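Local coordinates for protein aminotransferase class I and II (Streptococcus suis 89/1591, PDB 3OP7) that probably catalyses transfer of an amino group between amino and keto acids, using covalently bound pyridoxal 5'-phosphate as cofactor, at residues Asn162-Leu176 with Asp193-Ile207. Sequence-based numbering, arbitrary orientation. Where two conformers were deposited one is given.
With EDO (1,2-ethanediol), chain F; EDO (1,2-ethanediol), chain I; EDO (1,2-ethanediol), chain K.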
loop_
_atom_site.group_PDB
_atom_site.type_symbol
_atom_site.label_atom_id
_atom_site.label_comp_id
_atom_site.label_asym_id
_atom_site.label_seq_id
_atom_site.Cartn_x
_atom_site.Cartn_y
_atom_site.Cartn_z
ATOM N N ASN A 162 -12.896 -12.454 10.918
ATOM C CA ASN A 162 -13.383 -13.814 11.091
ATOM C C ASN A 162 -12.392 -14.798 10.434
ATOM O O ASN A 162 -12.354 -14.897 9.203
ATOM C CB ASN A 162 -14.767 -13.976 10.459
ATOM C CG ASN A 162 -15.590 -15.092 11.121
ATOM O OD1 ASN A 162 -15.467 -15.352 12.357
ATOM N ND2 ASN A 162 -16.392 -15.796 10.317
ATOM N N ALA A 163 -11.604 -15.552 11.217
ATOM C CA ALA A 163 -11.517 -15.465 12.693
ATOM C C ALA A 163 -10.929 -14.188 13.216
ATOM O O ALA A 163 -10.246 -13.487 12.475
ATOM C CB ALA A 163 -10.697 -16.658 13.217
ATOM N N ASN A 164 -11.113 -13.891 14.509
ATOM C CA ASN A 164 -10.738 -12.565 15.025
ATOM C C ASN A 164 -9.291 -12.506 15.519
ATOM O O ASN A 164 -8.799 -13.456 16.061
ATOM C CB ASN A 164 -11.659 -12.174 16.195
ATOM C CG ASN A 164 -11.587 -10.663 16.515
ATOM O OD1 ASN A 164 -11.182 -9.832 15.679
ATOM N ND2 ASN A 164 -11.974 -10.304 17.722
ATOM N N ASN A 165 -8.628 -11.374 15.329
ATOM C CA ASN A 165 -7.326 -11.058 15.935
ATOM C C ASN A 165 -7.649 -10.109 17.092
ATOM O O ASN A 165 -8.053 -8.959 16.836
ATOM C CB ASN A 165 -6.445 -10.372 14.869
ATOM C CG ASN A 165 -5.038 -10.070 15.348
ATOM O OD1 ASN A 165 -4.792 -9.900 16.509
ATOM N ND2 ASN A 165 -4.113 -9.934 14.395
ATOM N N PRO A 166 -7.371 -10.512 18.353
ATOM C CA PRO A 166 -6.402 -11.527 18.817
ATOM C C PRO A 166 -6.890 -12.876 19.272
ATOM O O PRO A 166 -6.076 -13.753 19.579
ATOM C CB PRO A 166 -5.759 -10.792 19.996
ATOM C CG PRO A 166 -6.986 -10.131 20.656
ATOM C CD PRO A 166 -7.864 -9.716 19.501
ATOM N N THR A 167 -8.211 -13.066 19.360
ATOM C CA THR A 167 -8.779 -14.223 20.033
ATOM C C THR A 167 -8.763 -15.549 19.293
ATOM O O THR A 167 -8.745 -16.611 19.922
ATOM C CB THR A 167 -10.262 -13.964 20.394
ATOM O OG1 THR A 167 -11.009 -13.788 19.178
ATOM C CG2 THR A 167 -10.382 -12.739 21.323
ATOM N N GLY A 168 -8.753 -15.494 17.967
ATOM C CA GLY A 168 -8.796 -16.709 17.184
ATOM C C GLY A 168 -10.178 -17.314 17.109
ATOM O O GLY A 168 -10.318 -18.432 16.584
ATOM N N ALA A 169 -11.196 -16.648 17.690
ATOM C CA ALA A 169 -12.571 -17.183 17.725
ATOM C C ALA A 169 -13.278 -16.905 16.393
ATOM O O ALA A 169 -12.993 -15.909 15.744
ATOM C CB ALA A 169 -13.383 -16.525 18.873
ATOM N N VAL A 170 -14.209 -17.771 16.005
ATOM C CA VAL A 170 -14.825 -17.669 14.695
ATOM C C VAL A 170 -16.370 -17.665 14.815
ATOM O O VAL A 170 -16.937 -18.291 15.687
ATOM C CB VAL A 170 -14.249 -18.818 13.792
ATOM C CG1 VAL A 170 -14.980 -20.144 14.092
ATOM C CG2 VAL A 170 -14.240 -18.486 12.353
HETATM N N MSE A 171 -17.006 -16.871 13.966
HETATM C CA MSE A 171 -18.453 -16.948 13.762
HETATM C C MSE A 171 -18.767 -17.971 12.711
HETATM O O MSE A 171 -18.369 -17.828 11.559
HETATM C CB MSE A 171 -19.007 -15.611 13.281
HETATM C CG MSE A 171 -18.784 -14.456 14.228
HETATM SE SE MSE A 171 -19.009 -12.713 13.347
HETATM C CE MSE A 171 -18.894 -11.618 14.942
ATOM N N ASP A 172 -19.558 -18.950 13.060
ATOM C CA ASP A 172 -19.923 -19.963 12.082
ATOM C C ASP A 172 -21.099 -19.501 11.201
ATOM O O ASP A 172 -21.614 -18.376 11.334
ATOM C CB ASP A 172 -20.170 -21.315 12.759
ATOM C CG ASP A 172 -21.380 -21.338 13.666
ATOM O OD1 ASP A 172 -22.199 -20.403 13.695
ATOM O OD2 ASP A 172 -21.523 -22.344 14.360
ATOM N N ARG A 173 -21.523 -20.370 10.305
ATOM C CA ARG A 173 -22.613 -20.063 9.390
ATOM C C ARG A 173 -23.887 -19.634 10.103
ATOM O O ARG A 173 -24.493 -18.678 9.705
ATOM C CB ARG A 173 -22.949 -21.279 8.511
ATOM C CG ARG A 173 -24.170 -21.075 7.589
ATOM C CD ARG A 173 -24.417 -22.303 6.709
ATOM N NE ARG A 173 -23.373 -22.454 5.689
ATOM C CZ ARG A 173 -23.356 -21.842 4.504
ATOM N NH1 ARG A 173 -24.288 -20.978 4.142
ATOM N NH2 ARG A 173 -22.385 -22.109 3.670
ATOM N N THR A 174 -24.305 -20.372 11.119
ATOM C CA THR A 174 -25.563 -20.049 11.827
ATOM C C THR A 174 -25.505 -18.607 12.392
ATOM O O THR A 174 -26.461 -17.836 12.270
ATOM C CB THR A 174 -25.826 -21.035 12.944
ATOM O OG1 THR A 174 -25.909 -22.355 12.380
ATOM C CG2 THR A 174 -27.160 -20.736 13.677
ATOM N N TYR A 175 -24.392 -18.283 13.030
ATOM C CA TYR A 175 -24.135 -16.927 13.502
ATOM C C TYR A 175 -24.118 -15.872 12.416
ATOM O O TYR A 175 -24.777 -14.831 12.548
ATOM C CB TYR A 175 -22.806 -16.883 14.254
ATOM C CG TYR A 175 -22.616 -15.616 15.055
ATOM C CD1 TYR A 175 -22.261 -14.436 14.455
ATOM C CD2 TYR A 175 -22.793 -15.625 16.443
ATOM C CE1 TYR A 175 -22.102 -13.263 15.217
ATOM C CE2 TYR A 175 -22.598 -14.476 17.183
ATOM C CZ TYR A 175 -22.290 -13.303 16.556
ATOM O OH TYR A 175 -22.127 -12.176 17.305
ATOM N N LEU A 176 -23.326 -16.105 11.359
ATOM C CA LEU A 176 -23.238 -15.197 10.245
ATOM C C LEU A 176 -24.578 -14.911 9.553
ATOM O O LEU A 176 -24.805 -13.790 9.094
ATOM C CB LEU A 176 -22.224 -15.687 9.176
ATOM C CG LEU A 176 -20.753 -15.714 9.584
ATOM C CD1 LEU A 176 -19.873 -16.462 8.551
ATOM C CD2 LEU A 176 -20.156 -14.301 9.829
ATOM N N ASP A 193 -12.744 -9.215 7.356
ATOM C CA ASP A 193 -11.354 -9.535 7.185
ATOM C C ASP A 193 -11.164 -11.008 7.593
ATOM O O ASP A 193 -11.329 -11.397 8.774
ATOM C CB ASP A 193 -10.511 -8.562 8.015
ATOM C CG ASP A 193 -9.022 -8.918 8.072
ATOM O OD1 ASP A 193 -8.636 -10.087 7.891
ATOM O OD2 ASP A 193 -8.254 -8.030 8.448
ATOM N N GLU A 194 -10.917 -11.816 6.577
ATOM C CA GLU A 194 -10.889 -13.238 6.664
ATOM C C GLU A 194 -9.511 -13.840 6.492
ATOM O O GLU A 194 -9.384 -14.988 6.068
ATOM C CB GLU A 194 -11.927 -13.844 5.693
ATOM C CG GLU A 194 -13.325 -13.395 6.085
ATOM C CD GLU A 194 -14.464 -13.712 5.131
ATOM O OE1 GLU A 194 -14.228 -14.042 3.955
ATOM O OE2 GLU A 194 -15.639 -13.655 5.617
ATOM N N VAL A 195 -8.464 -13.109 6.848
ATOM C CA VAL A 195 -7.112 -13.680 6.735
ATOM C C VAL A 195 -6.926 -14.992 7.508
ATOM O O VAL A 195 -6.112 -15.824 7.080
ATOM C CB VAL A 195 -5.969 -12.669 7.117
ATOM C CG1 VAL A 195 -5.942 -11.473 6.111
ATOM C CG2 VAL A 195 -6.059 -12.175 8.565
ATOM N N TYR A 196 -7.619 -15.148 8.621
ATOM C CA TYR A 196 -7.547 -16.367 9.427
ATOM C C TYR A 196 -8.627 -17.358 9.065
ATOM O O TYR A 196 -9.738 -17.343 9.627
ATOM C CB TYR A 196 -7.625 -16.080 10.927
ATOM C CG TYR A 196 -6.417 -15.276 11.394
ATOM C CD1 TYR A 196 -5.161 -15.871 11.430
ATOM C CD2 TYR A 196 -6.525 -13.974 11.804
ATOM C CE1 TYR A 196 -4.070 -15.196 11.854
ATOM C CE2 TYR A 196 -5.414 -13.285 12.220
ATOM C CZ TYR A 196 -4.202 -13.915 12.252
ATOM O OH TYR A 196 -3.074 -13.282 12.691
ATOM N N ARG A 197 -8.313 -18.195 8.083
ATOM C CA ARG A 197 -9.135 -19.391 7.746
ATOM C C ARG A 197 -9.059 -20.411 8.863
ATOM O O ARG A 197 -7.974 -20.935 9.198
ATOM C CB ARG A 197 -8.643 -20.055 6.444
ATOM C CG ARG A 197 -9.574 -21.102 5.800
ATOM C CD ARG A 197 -8.808 -22.198 5.013
ATOM N NE ARG A 197 -9.599 -23.423 4.798
ATOM C CZ ARG A 197 -9.369 -24.595 5.379
ATOM N NH1 ARG A 197 -8.375 -24.751 6.237
ATOM N NH2 ARG A 197 -10.154 -25.626 5.102
ATOM N N SER A 198 -10.208 -20.748 9.435
ATOM C CA SER A 198 -10.209 -21.761 10.427
ATOM C C SER A 198 -9.857 -23.132 9.828
ATOM O O SER A 198 -10.375 -23.509 8.785
ATOM C CB SER A 198 -11.585 -21.856 11.109
ATOM O OG SER A 198 -11.592 -22.882 12.080
ATOM N N PHE A 199 -9.061 -23.900 10.570
ATOM C CA PHE A 199 -8.749 -25.285 10.239
ATOM C C PHE A 199 -9.553 -26.215 11.114
ATOM O O PHE A 199 -9.313 -27.426 11.135
ATOM C CB PHE A 199 -7.251 -25.574 10.415
ATOM C CG PHE A 199 -6.411 -25.017 9.317
ATOM C CD1 PHE A 199 -6.209 -23.639 9.223
ATOM C CD2 PHE A 199 -5.795 -25.845 8.371
ATOM C CE1 PHE A 199 -5.432 -23.082 8.230
ATOM C CE2 PHE A 199 -4.993 -25.256 7.330
ATOM C CZ PHE A 199 -4.815 -23.880 7.292
ATOM N N SER A 200 -10.527 -25.656 11.809
ATOM C CA SER A 200 -11.458 -26.454 12.606
ATOM C C SER A 200 -12.491 -27.135 11.722
ATOM O O SER A 200 -12.528 -26.948 10.515
ATOM C CB SER A 200 -12.176 -25.560 13.620
ATOM O OG SER A 200 -13.295 -24.901 13.045
ATOM N N GLU A 201 -13.356 -27.893 12.370
ATOM C CA GLU A 201 -14.427 -28.563 11.623
ATOM C C GLU A 201 -15.695 -27.707 11.506
ATOM O O GLU A 201 -16.645 -28.107 10.820
ATOM C CB GLU A 201 -14.732 -29.957 12.190
ATOM C CG GLU A 201 -13.800 -31.033 11.643
ATOM C CD GLU A 201 -14.282 -32.437 12.002
ATOM O OE1 GLU A 201 -15.460 -32.752 11.723
ATOM O OE2 GLU A 201 -13.491 -33.228 12.563
ATOM N N LEU A 202 -15.695 -26.506 12.091
ATOM C CA LEU A 202 -16.845 -25.607 11.986
ATOM C C LEU A 202 -17.118 -25.221 10.537
ATOM O O LEU A 202 -16.208 -25.122 9.707
ATOM C CB LEU A 202 -16.637 -24.341 12.819
ATOM C CG LEU A 202 -16.573 -24.507 14.344
ATOM C CD1 LEU A 202 -16.126 -23.197 15.013
ATOM C CD2 LEU A 202 -17.942 -24.892 14.828
ATOM N N ASP A 203 -18.399 -24.988 10.244
ATOM C CA ASP A 203 -18.812 -24.508 8.941
ATOM C C ASP A 203 -18.662 -22.983 8.927
ATOM O O ASP A 203 -19.456 -22.269 9.531
ATOM C CB ASP A 203 -20.266 -24.922 8.689
ATOM C CG ASP A 203 -20.810 -24.437 7.361
ATOM O OD1 ASP A 203 -20.065 -23.871 6.525
ATOM O OD2 ASP A 203 -22.009 -24.617 7.150
ATOM N N VAL A 204 -17.626 -22.488 8.263
ATOM C CA VAL A 204 -17.354 -21.075 8.306
ATOM C C VAL A 204 -17.279 -20.519 6.889
ATOM O O VAL A 204 -16.178 -20.354 6.324
ATOM C CB VAL A 204 -16.080 -20.728 9.120
ATOM C CG1 VAL A 204 -15.996 -19.270 9.360
ATOM C CG2 VAL A 204 -16.098 -21.346 10.476
ATOM N N PRO A 205 -18.446 -20.148 6.330
ATOM C CA PRO A 205 -18.452 -19.521 5.031
ATOM C C PRO A 205 -17.832 -18.136 5.101
ATOM O O PRO A 205 -17.793 -17.506 6.169
ATOM C CB PRO A 205 -19.948 -19.417 4.700
ATOM C CG PRO A 205 -20.633 -19.353 6.045
ATOM C CD PRO A 205 -19.814 -20.274 6.883
ATOM N N SER A 206 -17.331 -17.681 3.963
ATOM C CA SER A 206 -16.999 -16.259 3.760
ATOM C C SER A 206 -18.268 -15.417 3.807
ATOM O O SER A 206 -19.350 -15.865 3.407
ATOM C CB SER A 206 -16.312 -16.058 2.422
ATOM O OG SER A 206 -16.094 -14.666 2.172
ATOM N N ILE A 207 -18.123 -14.186 4.271
ATOM C CA ILE A 207 -19.231 -13.227 4.245
ATOM C C ILE A 207 -19.872 -13.132 2.892
ATOM O O ILE A 207 -21.082 -13.059 2.764
ATOM C CB ILE A 207 -18.832 -11.813 4.802
ATOM C CG1 ILE A 207 -20.068 -11.051 5.266
ATOM C CG2 ILE A 207 -17.986 -10.940 3.838
ATOM C CD1 ILE A 207 -20.891 -11.719 6.390
HETATM C C1 EDO F . -15.708 -20.438 18.088
HETATM O O1 EDO F . -14.349 -19.972 17.937
HETATM C C2 EDO F . -16.536 -19.495 18.969
HETATM O O2 EDO F . -15.935 -19.325 20.269
HETATM C C1 EDO I . -7.675 -27.850 5.017
HETATM O O1 EDO I . -9.080 -27.793 4.783
HETATM C C2 EDO I . -7.168 -29.243 4.660
HETATM O O2 EDO I . -5.789 -29.377 5.023
HETATM C C1 EDO K . -19.997 -22.203 0.572
HETATM O O1 EDO K . -21.337 -21.685 0.513
HETATM C C2 EDO K . -19.513 -22.241 2.022
HETATM O O2 EDO K . -18.099 -22.014 2.177
HETATM O O HOH W 1 -16.359 -15.528 7.438
HETATM O O HOH W 2 -9.504 -13.249 9.840
HETATM O O HOH W 3 -20.622 -24.926 12.403
#
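Asn-162 N donates to Asp-193 O (2.9 Å), and the N-H of the cis peptide between Asn-162 and Ala-163 donates to Tyr-196 O (3.0 Å); farther along, Arg-173 N bonds to Asp-203 O. The Arg-173 side chain folds at chi3 (-70°), bringing NE 2.9 Å from Asp-203 OD2 in a salt bridge, on the syn side but tilted out of the carboxylate plane, while OD2 stays near the guanidinium plane. Pro-205 CG lies over one guanidinium face, and Glu-177 pairs with NH1. Between these polar ends, Val-170 CG2 meets Val-204 CG1 tip to tip at 3.6 Å, while CG1 of Val-170 presses tightly on Leu-202 CD1. The Asn-162 amide turns back on its own segment, OD1 accepting from Met-171 N and ND2 donating to Met-171 O, both in plane, which fixes its rotation. ND2 also donates to a water that bridges to Glu-194 OE2 and Pro-205 O. Leu-176 CD1 reaches Pro-205 CG at 3.9 Å. Asp-193 OD2 bonds to N1 and Asn-165 ND2 to O3 of the lysine-bound cofactor at position 222, with Asn-94 and Arg-347 as their further partners, so these loops, following parallel strands 157-161 and 189-193, build part of the cofactor site of a fold-type I aminotransferase.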